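Salicylic acid-binding protein 2 (Nicotiana tabacum, PDB 1XKL) hydrolyses methyl salicylate to salicylic acid and methanol, a step of plant immune signalling that activates systemic acquired resistance. Local coordinates at residues A[154-157]-A[158-162]; A[124-128]-A[129-133]; A[234-237]-A[238-242]; A[21-24]-A[25-28]. One frame throughout, in Å; residues are numbered along the deposited sequence.

Contact 1 of 4, residues A[154-157]-A[158-162]; sequences KFLA and HKLYQ
The Phe-155 ring carries Lys-159 CB over one face and Leu-160 CG obliquely beside CE1, in the last turns of helix 153-160, where the spacing widens into a pi-type turn. Lys-159 CB stands 4.1 Å from the Phe-155 ring centroid, 24° off the ring normal, which meets the definition of a CH-pi contact although the carbon is offset toward the rim. The Phe-155 side chain swings with CG anti to the backbone N (chi1 -178°), bringing the ring forward beside Lys-159 and Leu-160 of the next turn.

Leu-156 supplies the neighbouring apolar patch. Its CD2 lies 3.7 Å from Leu-160 CD1 and equally close to CE1 of Tyr-161, whose side chain runs alongside in the same direction.

The backbone explains the placement. Lys-159 N bonds to Phe-155 O at 2.9 Å with i to i+4 spacing, though bent, whereas Tyr-161 N reaches Leu-156 O five residues back. That carbonyl also accepts a bond from Leu-160 N, 3.2 Å away from Leu-156 O and 48° out of the carbonyl plane.

Phe-155 and Leu-160 line the ligand pocket, Leu-160 also touches the catalytic His-238, and Lys-159, a salicylate-binding residue, has its NZ hydrogen-bonded to Asn-130 OD1. Farther out, helix 166-175 covers Leu-156, Ala-157 and Tyr-161. The wide turn closes with Tyr-161 N only 2.6 Å from Leu-156 O, nearly in line with the C=O bond.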
loop_
_atom_site.group_PDB
_atom_site.type_symbol
_atom_site.label_atom_id
_atom_site.label_comp_id
_atom_site.label_asym_id
_atom_site.label_seq_id
_atom_site.Cartn_x
_atom_site.Cartn_y
_atom_site.Cartn_z
ATOM N N LYS A 154 -7.816 -16.248 -15.485
ATOM C CA LYS A 154 -7.843 -16.869 -16.810
ATOM C C LYS A 154 -8.200 -18.346 -16.659
ATOM O O LYS A 154 -9.073 -18.866 -17.361
ATOM C CB LYS A 154 -6.467 -16.751 -17.485
ATOM C CG LYS A 154 -5.905 -15.332 -17.583
ATOM C CD LYS A 154 -6.791 -14.453 -18.450
ATOM C CE LYS A 154 -6.240 -13.031 -18.559
ATOM N NZ LYS A 154 -4.903 -12.970 -19.246
ATOM N N PHE A 155 -7.525 -19.017 -15.731
ATOM C CA PHE A 155 -7.761 -20.436 -15.492
ATOM C C PHE A 155 -9.215 -20.693 -15.141
ATOM O O PHE A 155 -9.812 -21.666 -15.606
ATOM C CB PHE A 155 -6.861 -20.952 -14.370
ATOM C CG PHE A 155 -7.011 -22.427 -14.095
ATOM C CD1 PHE A 155 -7.727 -22.879 -12.993
ATOM C CD2 PHE A 155 -6.427 -23.367 -14.946
ATOM C CE1 PHE A 155 -7.850 -24.245 -12.729
ATOM C CE2 PHE A 155 -6.544 -24.734 -14.693
ATOM C CZ PHE A 155 -7.258 -25.174 -13.586
ATOM N N LEU A 156 -9.790 -19.824 -14.315
ATOM C CA LEU A 156 -11.183 -19.996 -13.935
ATOM C C LEU A 156 -12.111 -19.809 -15.127
ATOM O O LEU A 156 -13.007 -20.616 -15.362
ATOM C CB LEU A 156 -11.579 -18.993 -12.846
ATOM C CG LEU A 156 -10.982 -19.142 -11.456
ATOM C CD1 LEU A 156 -11.404 -17.940 -10.618
ATOM C CD2 LEU A 156 -11.456 -20.454 -10.809
ATOM N N ALA A 157 -11.892 -18.745 -15.886
ATOM C CA ALA A 157 -12.750 -18.437 -17.026
ATOM C C ALA A 157 -12.672 -19.385 -18.218
ATOM O O ALA A 157 -13.683 -19.645 -18.864
ATOM C CB ALA A 157 -12.483 -17.017 -17.491
ATOM N N HIS A 158 -11.475 -19.893 -18.503
ATOM C CA HIS A 158 -11.268 -20.768 -19.649
ATOM C C HIS A 158 -11.165 -22.262 -19.363
ATOM O O HIS A 158 -11.297 -23.079 -20.276
ATOM C CB HIS A 158 -10.019 -20.319 -20.415
ATOM C CG HIS A 158 -10.164 -18.992 -21.090
ATOM N ND1 HIS A 158 -9.671 -17.816 -20.556
ATOM C CD2 HIS A 158 -10.746 -18.652 -22.264
ATOM C CE1 HIS A 158 -9.942 -16.816 -21.374
ATOM N NE2 HIS A 158 -10.595 -17.296 -22.419
ATOM N N LYS A 159 -10.928 -22.631 -18.112
ATOM C CA LYS A 159 -10.795 -24.042 -17.787
ATOM C C LYS A 159 -11.834 -24.559 -16.803
ATOM O O LYS A 159 -12.085 -25.765 -16.736
ATOM C CB LYS A 159 -9.395 -24.316 -17.240
ATOM C CG LYS A 159 -8.270 -23.956 -18.200
ATOM C CD LYS A 159 -8.321 -24.794 -19.466
ATOM C CE LYS A 159 -7.068 -24.595 -20.309
ATOM N NZ LYS A 159 -7.075 -25.437 -21.535
ATOM N N LEU A 160 -12.453 -23.659 -16.052
ATOM C CA LEU A 160 -13.431 -24.096 -15.073
ATOM C C LEU A 160 -14.859 -23.586 -15.285
ATOM O O LEU A 160 -15.822 -24.331 -15.104
ATOM C CB LEU A 160 -12.946 -23.715 -13.667
ATOM C CG LEU A 160 -11.604 -24.270 -13.158
ATOM C CD1 LEU A 160 -11.520 -24.083 -11.639
ATOM C CD2 LEU A 160 -11.477 -25.733 -13.498
ATOM N N TYR A 161 -14.988 -22.326 -15.691
ATOM C CA TYR A 161 -16.295 -21.704 -15.884
ATOM C C TYR A 161 -16.632 -21.348 -17.340
ATOM O O TYR A 161 -17.482 -20.491 -17.577
ATOM C CB TYR A 161 -16.371 -20.419 -15.041
ATOM C CG TYR A 161 -16.257 -20.607 -13.535
ATOM C CD1 TYR A 161 -15.091 -21.109 -12.952
ATOM C CD2 TYR A 161 -17.328 -20.301 -12.697
ATOM C CE1 TYR A 161 -14.997 -21.307 -11.569
ATOM C CE2 TYR A 161 -17.245 -20.497 -11.313
ATOM C CZ TYR A 161 -16.081 -21.003 -10.758
ATOM O OH TYR A 161 -16.014 -21.236 -9.403
ATOM N N GLN A 162 -16.003 -22.006 -18.311
ATOM C CA GLN A 162 -16.254 -21.653 -19.706
ATOM C C GLN A 162 -17.729 -21.730 -20.131
ATOM O O GLN A 162 -18.125 -21.103 -21.113
ATOM C CB GLN A 162 -15.351 -22.484 -20.654
ATOM C CG GLN A 162 -15.862 -23.850 -21.120
ATOM C CD GLN A 162 -15.642 -24.961 -20.119
ATOM O OE1 GLN A 162 -15.042 -24.760 -19.065
ATOM N NE2 GLN A 162 -16.140 -26.146 -20.442
#

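Contact 2 of 4, residues A[124-128]-A[129-133]; sequences ERTPA and ENWLD
Between helix 117-124 and strand 135-138, a type I beta turn from Pro-127 to Asn-130 brings Thr-126 against Asn-130 and Trp-131, close to the ligand pocket. The evidence for the turn is Asn-130 N bonding to Pro-127 O at 2.9 Å; the hydrogen bond is straight at the donor (167°), but the N-H arrives 46° out of the carbonyl plane. A second type I turn, Glu-129 to Leu-132, follows directly, with a weak bond from Leu-132 N to Glu-129 O.

Thr-126 meets the turn through its methyl. With CG2 anti to the backbone N, this branch lies 4.1 Å from Asn-130 CB and just as far from Trp-131 NE1, while OG1 serves Tyr-122 O as its partner. The Thr-126 side chain crosses those of Asn-130 and Trp-131 at about a right angle. Trp-131 places its CD1 edge 3.9 Å from Ala-128 O, which lies near the indole plane.

Beyond the turn, the Trp-131 indole touches the bound ligand and lies against the Phe-155 ring, the planes about 20° apart. Asn-130 OD1 is hydrogen-bonded to Lys-159 NZ, a salicylate-binding residue.

The chemistry is thus divided: one backbone bond sets the bend, the threonine methyl makes loose van der Waals contact, and the partly negative Asn-130 amide oxygen would probably stabilise the ammonium by a charge-dipole hydrogen bond and limit where it swings.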
loop_
_atom_site.group_PDB
_atom_site.type_symbol
_atom_site.label_atom_id
_atom_site.label_comp_id
_atom_site.label_asym_id
_atom_site.label_seq_id
_atom_site.Cartn_x
_atom_site.Cartn_y
_atom_site.Cartn_z
ATOM N N GLU A 124 0.124 -36.269 -14.940
ATOM C CA GLU A 124 0.850 -36.930 -16.018
ATOM C C GLU A 124 0.113 -36.840 -17.339
ATOM O O GLU A 124 0.722 -36.972 -18.399
ATOM C CB GLU A 124 1.118 -38.390 -15.657
ATOM C CG GLU A 124 2.319 -38.558 -14.746
ATOM C CD GLU A 124 2.383 -39.923 -14.107
ATOM O OE1 GLU A 124 2.309 -40.935 -14.839
ATOM O OE2 GLU A 124 2.515 -39.985 -12.866
ATOM N N ARG A 125 -1.199 -36.635 -17.296
ATOM C CA ARG A 125 -1.925 -36.502 -18.550
ATOM C C ARG A 125 -2.545 -35.121 -18.666
ATOM O O ARG A 125 -3.567 -34.946 -19.325
ATOM C CB ARG A 125 -2.992 -37.593 -18.713
ATOM C CG ARG A 125 -3.871 -37.828 -17.526
ATOM C CD ARG A 125 -3.593 -39.198 -16.937
ATOM N NE ARG A 125 -3.782 -40.270 -17.902
ATOM C CZ ARG A 125 -3.652 -41.561 -17.612
ATOM N NH1 ARG A 125 -3.332 -41.919 -16.377
ATOM N NH2 ARG A 125 -3.836 -42.494 -18.555
ATOM N N THR A 126 -1.895 -34.150 -18.030
ATOM C CA THR A 126 -2.321 -32.751 -18.025
ATOM C C THR A 126 -1.114 -31.854 -18.300
ATOM O O THR A 126 -0.222 -31.716 -17.451
ATOM C CB THR A 126 -2.946 -32.368 -16.650
ATOM O OG1 THR A 126 -4.286 -32.880 -16.584
ATOM C CG2 THR A 126 -2.958 -30.853 -16.451
ATOM N N PRO A 127 -1.066 -31.233 -19.488
ATOM C CA PRO A 127 0.048 -30.352 -19.855
ATOM C C PRO A 127 0.211 -29.133 -18.955
ATOM O O PRO A 127 -0.769 -28.543 -18.497
ATOM C CB PRO A 127 -0.261 -29.985 -21.306
ATOM C CG PRO A 127 -1.750 -30.069 -21.372
ATOM C CD PRO A 127 -2.051 -31.316 -20.579
ATOM N N ALA A 128 1.462 -28.760 -18.705
ATOM C CA ALA A 128 1.764 -27.625 -17.847
ATOM C C ALA A 128 1.130 -26.314 -18.308
ATOM O O ALA A 128 1.164 -25.320 -17.579
ATOM C CB ALA A 128 3.273 -27.460 -17.724
ATOM N N GLU A 129 0.553 -26.305 -19.507
ATOM C CA GLU A 129 -0.075 -25.093 -20.025
ATOM C C GLU A 129 -1.567 -25.038 -19.747
ATOM O O GLU A 129 -2.210 -24.008 -19.970
ATOM C CB GLU A 129 0.154 -24.958 -21.533
ATOM C CG GLU A 129 1.616 -24.901 -21.927
ATOM C CD GLU A 129 1.845 -24.121 -23.212
ATOM O OE1 GLU A 129 1.204 -24.449 -24.238
ATOM O OE2 GLU A 129 2.671 -23.181 -23.185
ATOM N N ASN A 130 -2.124 -26.144 -19.269
ATOM C CA ASN A 130 -3.546 -26.176 -18.965
ATOM C C ASN A 130 -3.801 -25.341 -17.709
ATOM O O ASN A 130 -4.938 -24.961 -17.435
ATOM C CB ASN A 130 -4.015 -27.615 -18.726
ATOM C CG ASN A 130 -5.526 -27.767 -18.860
ATOM O OD1 ASN A 130 -6.082 -27.570 -19.942
ATOM N ND2 ASN A 130 -6.197 -28.116 -17.760
ATOM N N TRP A 131 -2.739 -25.049 -16.960
ATOM C CA TRP A 131 -2.855 -24.278 -15.720
ATOM C C TRP A 131 -2.996 -22.774 -15.913
ATOM O O TRP A 131 -3.422 -22.061 -15.000
ATOM C CB TRP A 131 -1.659 -24.554 -14.803
ATOM C CG TRP A 131 -1.626 -25.955 -14.275
ATOM C CD1 TRP A 131 -0.789 -26.962 -14.665
ATOM C CD2 TRP A 131 -2.496 -26.516 -13.286
ATOM N NE1 TRP A 131 -1.085 -28.117 -13.981
ATOM C CE2 TRP A 131 -2.128 -27.873 -13.127
ATOM C CE3 TRP A 131 -3.553 -26.007 -12.515
ATOM C CZ2 TRP A 131 -2.779 -28.728 -12.231
ATOM C CZ3 TRP A 131 -4.200 -26.859 -11.625
ATOM C CH2 TRP A 131 -3.806 -28.207 -11.491
ATOM N N LEU A 132 -2.628 -22.299 -17.096
ATOM C CA LEU A 132 -2.713 -20.883 -17.423
ATOM C C LEU A 132 -2.064 -19.988 -16.373
ATOM O O LEU A 132 -0.876 -20.116 -16.087
ATOM C CB LEU A 132 -4.178 -20.475 -17.627
ATOM C CG LEU A 132 -4.918 -21.116 -18.804
ATOM C CD1 LEU A 132 -6.306 -20.515 -18.935
ATOM C CD2 LEU A 132 -4.134 -20.905 -20.084
ATOM N N ASP A 133 -2.844 -19.087 -15.791
ATOM C CA ASP A 133 -2.302 -18.170 -14.802
ATOM C C ASP A 133 -2.380 -18.666 -13.365
ATOM O O ASP A 133 -2.336 -17.868 -12.432
ATOM C CB ASP A 133 -3.011 -16.823 -14.908
ATOM C CG ASP A 133 -4.500 -16.940 -14.692
ATOM O OD1 ASP A 133 -5.174 -15.892 -14.656
ATOM O OD2 ASP A 133 -4.997 -18.080 -14.559
#

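Contact 3 of 4, residues A[234-237]-A[238-242]; sequences KGAD and HMAML. With STH (2-amino-4H-1,3-benzoxathiin-4-ol), chain E.
The His-238 imidazole has the ligand's benzene carbon C3 over one face, while ligand N7 and the CE methyl of Met-239, a selenomethionine, lie near its plane at the edge. NE2 approaches ligand O2 to 3.0 Å, and ligand C7 sits 3.4 Å from the same NE2. The ring reaches the pocket because CG is anti to the backbone N (chi1 -170°), carrying the imidazole away from residues 234-237.

Asp-237 instead reaches the backbone that follows it. Its CG is wedged between the backbone N and the carbonyl carbon (chi1 55°), which curls OD1 round toward Met-239 N at 3.0 Å; this bond is weak, bent to 129°, and the placement of OD1 is itself less sure. OD2 has a partner in Leu-163 N. Ala-236 CB meets Ala-240 CB at 4.2 Å, and Leu-242 N bonds to Met-239 O at 2.9 Å, the opening turn of helix 240-243, with Met-239 at its N-cap position.

His-238 completes its links through ND1 to Asp-210 OD2 and through NE2 to Ser-81 OG. A histidine on the loop after the last strand, joined to an acid and to the nucleophilic serine, is the charge-relay triad of the alpha/beta hydrolase fold.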
loop_
_atom_site.group_PDB
_atom_site.type_symbol
_atom_site.label_atom_id
_atom_site.label_comp_id
_atom_site.label_asym_id
_atom_site.label_seq_id
_atom_site.Cartn_x
_atom_site.Cartn_y
_atom_site.Cartn_z
ATOM N N LYS A 234 -24.453 -34.166 -19.310
ATOM C CA LYS A 234 -24.081 -33.621 -20.616
ATOM C C LYS A 234 -24.173 -32.105 -20.675
ATOM O O LYS A 234 -25.135 -31.518 -20.188
ATOM C CB LYS A 234 -24.989 -34.207 -21.709
ATOM C CG LYS A 234 -24.349 -35.276 -22.581
ATOM C CD LYS A 234 -23.234 -34.699 -23.436
ATOM C CE LYS A 234 -22.649 -35.745 -24.391
ATOM N NZ LYS A 234 -21.546 -35.161 -25.229
ATOM N N GLY A 235 -23.169 -31.482 -21.283
ATOM C CA GLY A 235 -23.162 -30.038 -21.432
ATOM C C GLY A 235 -22.680 -29.232 -20.240
ATOM O O GLY A 235 -22.721 -28.004 -20.263
ATOM N N ALA A 236 -22.211 -29.912 -19.201
ATOM C CA ALA A 236 -21.735 -29.226 -18.007
ATOM C C ALA A 236 -20.217 -29.108 -17.952
ATOM O O ALA A 236 -19.489 -30.043 -18.312
ATOM C CB ALA A 236 -22.235 -29.945 -16.766
ATOM N N ASP A 237 -19.748 -27.944 -17.508
ATOM C CA ASP A 237 -18.324 -27.720 -17.360
ATOM C C ASP A 237 -17.942 -28.210 -15.972
ATOM O O ASP A 237 -18.731 -28.887 -15.317
ATOM C CB ASP A 237 -17.962 -26.233 -17.528
ATOM C CG ASP A 237 -18.741 -25.306 -16.579
ATOM O OD1 ASP A 237 -19.326 -25.776 -15.580
ATOM O OD2 ASP A 237 -18.735 -24.097 -16.841
ATOM N N HIS A 238 -16.738 -27.870 -15.522
ATOM C CA HIS A 238 -16.273 -28.307 -14.212
ATOM C C HIS A 238 -17.180 -27.894 -13.055
ATOM O O HIS A 238 -17.262 -28.595 -12.046
ATOM C CB HIS A 238 -14.866 -27.775 -13.943
ATOM C CG HIS A 238 -14.224 -28.374 -12.734
ATOM N ND1 HIS A 238 -13.953 -29.725 -12.632
ATOM C CD2 HIS A 238 -13.844 -27.827 -11.555
ATOM C CE1 HIS A 238 -13.440 -29.979 -11.445
ATOM N NE2 HIS A 238 -13.364 -28.844 -10.769
HETATM N N MSE A 239 -17.860 -26.763 -13.195
HETATM C CA MSE A 239 -18.733 -26.258 -12.132
HETATM C C MSE A 239 -20.202 -26.603 -12.365
HETATM O O MSE A 239 -21.053 -25.716 -12.493
HETATM C CB MSE A 239 -18.571 -24.740 -12.015
HETATM C CG MSE A 239 -17.818 -24.268 -10.776
HETATM SE SE MSE A 239 -16.058 -25.048 -10.578
HETATM C CE MSE A 239 -15.437 -24.773 -12.358
ATOM N N ALA A 240 -20.497 -27.896 -12.400
ATOM C CA ALA A 240 -21.854 -28.362 -12.639
ATOM C C ALA A 240 -22.902 -27.767 -11.696
ATOM O O ALA A 240 -24.033 -27.533 -12.113
ATOM C CB ALA A 240 -21.890 -29.890 -12.568
HETATM N N MSE A 241 -22.540 -27.519 -10.436
HETATM C CA MSE A 241 -23.507 -26.975 -9.479
HETATM C C MSE A 241 -23.880 -25.529 -9.775
HETATM O O MSE A 241 -24.797 -24.974 -9.161
HETATM C CB MSE A 241 -22.995 -27.084 -8.034
HETATM C CG MSE A 241 -21.888 -26.115 -7.665
HETATM SE SE MSE A 241 -20.159 -26.668 -8.362
HETATM C CE MSE A 241 -19.540 -27.633 -6.814
ATOM N N LEU A 242 -23.162 -24.931 -10.719
ATOM C CA LEU A 242 -23.400 -23.560 -11.130
ATOM C C LEU A 242 -24.039 -23.482 -12.516
ATOM O O LEU A 242 -24.968 -22.709 -12.718
ATOM C CB LEU A 242 -22.092 -22.768 -11.116
ATOM C CG LEU A 242 -21.444 -22.570 -9.743
ATOM C CD1 LEU A 242 -20.159 -21.787 -9.927
ATOM C CD2 LEU A 242 -22.397 -21.825 -8.797
HETATM C C8 STH E . -8.789 -29.248 -7.809
HETATM O O8 STH E . -7.864 -29.875 -7.033
HETATM C C1 STH E . -8.589 -29.062 -9.275
HETATM C C2 STH E . -9.628 -28.365 -10.074
HETATM C C3 STH E . -9.433 -28.187 -11.473
HETATM C C4 STH E . -8.236 -28.654 -12.101
HETATM C C5 STH E . -7.227 -29.320 -11.339
HETATM C C6 STH E . -7.393 -29.509 -9.951
HETATM C C7 STH E . -11.178 -28.370 -8.192
HETATM O O2 STH E . -10.831 -27.897 -9.484
HETATM N N7 STH E . -11.980 -27.409 -7.593
HETATM S S7 STH E . -9.971 -28.790 -7.206
#

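Contact 4 of 4, residues A[21-24]-A[25-28]; sequences YKLK and PLLE
Lys-24 and Glu-28, one turn apart on helix 23-29, form the ionic part of this contact: Lys-24 NZ lies 3.0 Å from Glu-28 OE2, a salt bridge with a hydrogen bond in it. The ammonium comes from above the carboxylate plane, 55° out of it. A bend at the end of the lysine chain (chi4 58°), after an otherwise extended run, turns NZ toward the acid.

The backbone contributes two regular helical bonds, Leu-27 N to Leu-23 O at 3.2 Å and Glu-28 N to Lys-24 O at 3.1 Å. Both are fairly straight.

Apolar contact is looser. Leu-23 CG lies 4.1 Å from Leu-27 CD1 where the two side chains cross obliquely, and Leu-23 CD1 stands 4.4 Å from Leu-26 CD2. All three leucines pack on helix 245-258, Leu-27 against the salicylate-binding residue Leu-253. In this way the helix of the beta-alpha-beta unit between strands 6-10 and 33-36 is joined to the C-terminal helix.

Pro-25 accounts for the tight spots. Its CD is 3.2 Å from Lys-24 CB and 2.9 Å from Tyr-21 O. Pro-25 and Lys-22 also pack on Glu-167 of the second subunit.

Because proline has no N-H, it cannot bond to the carbonyl four residues earlier. Tyr-21 O, buried against Pro-25 CD and CG, gets no bond from it and has no polar partner in the model, probably a small cost near the start of the helix, while the bonds farther along are regular and the charges of Lys-24 and Glu-28 would largely balance each other.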
loop_
_atom_site.group_PDB
_atom_site.type_symbol
_atom_site.label_atom_id
_atom_site.label_comp_id
_atom_site.label_asym_id
_atom_site.label_seq_id
_atom_site.Cartn_x
_atom_site.Cartn_y
_atom_site.Cartn_z
ATOM N N TYR A 21 -24.231 -22.650 -3.468
ATOM C CA TYR A 21 -25.401 -21.799 -3.220
ATOM C C TYR A 21 -26.614 -22.026 -4.124
ATOM O O TYR A 21 -27.749 -21.820 -3.690
ATOM C CB TYR A 21 -25.002 -20.314 -3.223
ATOM C CG TYR A 21 -24.898 -19.668 -4.582
ATOM C CD1 TYR A 21 -25.864 -18.761 -5.023
ATOM C CD2 TYR A 21 -23.819 -19.936 -5.419
ATOM C CE1 TYR A 21 -25.757 -18.132 -6.265
ATOM C CE2 TYR A 21 -23.703 -19.318 -6.662
ATOM C CZ TYR A 21 -24.675 -18.415 -7.075
ATOM O OH TYR A 21 -24.533 -17.796 -8.297
ATOM N N LYS A 22 -26.390 -22.446 -5.366
ATOM C CA LYS A 22 -27.506 -22.706 -6.283
ATOM C C LYS A 22 -28.101 -24.090 -6.054
ATOM O O LYS A 22 -29.302 -24.297 -6.239
ATOM C CB LYS A 22 -27.052 -22.594 -7.739
ATOM C CG LYS A 22 -26.840 -21.182 -8.230
ATOM C CD LYS A 22 -26.235 -21.191 -9.616
ATOM C CE LYS A 22 -26.314 -19.823 -10.264
ATOM N NZ LYS A 22 -25.558 -19.789 -11.546
ATOM N N LEU A 23 -27.263 -25.046 -5.660
ATOM C CA LEU A 23 -27.740 -26.406 -5.419
ATOM C C LEU A 23 -28.457 -26.572 -4.085
ATOM O O LEU A 23 -29.495 -27.228 -4.015
ATOM C CB LEU A 23 -26.582 -27.409 -5.475
ATOM C CG LEU A 23 -27.006 -28.873 -5.312
ATOM C CD1 LEU A 23 -27.887 -29.258 -6.499
ATOM C CD2 LEU A 23 -25.780 -29.799 -5.251
ATOM N N LYS A 24 -27.901 -25.973 -3.032
ATOM C CA LYS A 24 -28.460 -26.092 -1.684
ATOM C C LYS A 24 -29.975 -25.914 -1.572
ATOM O O LYS A 24 -30.652 -26.763 -1.005
ATOM C CB LYS A 24 -27.746 -25.123 -0.731
ATOM C CG LYS A 24 -28.145 -25.253 0.737
ATOM C CD LYS A 24 -27.153 -24.495 1.642
ATOM C CE LYS A 24 -27.626 -24.423 3.091
ATOM N NZ LYS A 24 -27.848 -25.763 3.694
ATOM N N PRO A 25 -30.521 -24.802 -2.095
ATOM C CA PRO A 25 -31.967 -24.552 -2.036
ATOM C C PRO A 25 -32.766 -25.680 -2.694
ATOM O O PRO A 25 -33.836 -26.059 -2.218
ATOM C CB PRO A 25 -32.132 -23.243 -2.806
ATOM C CG PRO A 25 -30.814 -22.575 -2.650
ATOM C CD PRO A 25 -29.828 -23.695 -2.774
ATOM N N LEU A 26 -32.243 -26.207 -3.796
ATOM C CA LEU A 26 -32.918 -27.286 -4.523
ATOM C C LEU A 26 -33.087 -28.539 -3.690
ATOM O O LEU A 26 -34.151 -29.151 -3.689
ATOM C CB LEU A 26 -32.145 -27.622 -5.794
ATOM C CG LEU A 26 -32.479 -26.833 -7.055
ATOM C CD1 LEU A 26 -33.079 -25.479 -6.733
ATOM C CD2 LEU A 26 -31.222 -26.724 -7.895
ATOM N N LEU A 27 -32.025 -28.929 -2.995
ATOM C CA LEU A 27 -32.066 -30.111 -2.158
ATOM C C LEU A 27 -32.994 -29.898 -0.967
ATOM O O LEU A 27 -33.736 -30.801 -0.579
ATOM C CB LEU A 27 -30.657 -30.460 -1.672
ATOM C CG LEU A 27 -29.671 -30.915 -2.758
ATOM C CD1 LEU A 27 -28.294 -31.123 -2.143
ATOM C CD2 LEU A 27 -30.173 -32.208 -3.396
ATOM N N GLU A 28 -32.958 -28.702 -0.390
ATOM C CA GLU A 28 -33.812 -28.397 0.753
ATOM C C GLU A 28 -35.264 -28.342 0.299
ATOM O O GLU A 28 -36.166 -28.749 1.028
ATOM C CB GLU A 28 -33.400 -27.062 1.383
ATOM C CG GLU A 28 -31.923 -27.006 1.757
ATOM C CD GLU A 28 -31.561 -25.799 2.605
ATOM O OE1 GLU A 28 -31.975 -24.674 2.252
ATOM O OE2 GLU A 28 -30.848 -25.977 3.618
#

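Contacts 1, 2 and 3 gather round the ligand, each supplying at least one pocket residue. Contacts 1 and 2, centres 13 Å apart, are joined where Asp-133 receives the start of helix 153-160, with Lys-154 N 2.8 Å from Asp-133 OD1 and Phe-155 N 2.9 Å from Asp-133 OD2. Contact 3 lies 12 Å from contact 1, centre to centre, and brings the catalytic histidine beside Leu-160. Contacts 2 and 3 do not touch, their nearest atoms about 9 Å apart, but contact 1 touches both. Contact 4 is remote from contact 2, about 32 Å between centres, yet meets contact 3 where Lys-22 NZ lies 3.2 Å from Leu-242 O.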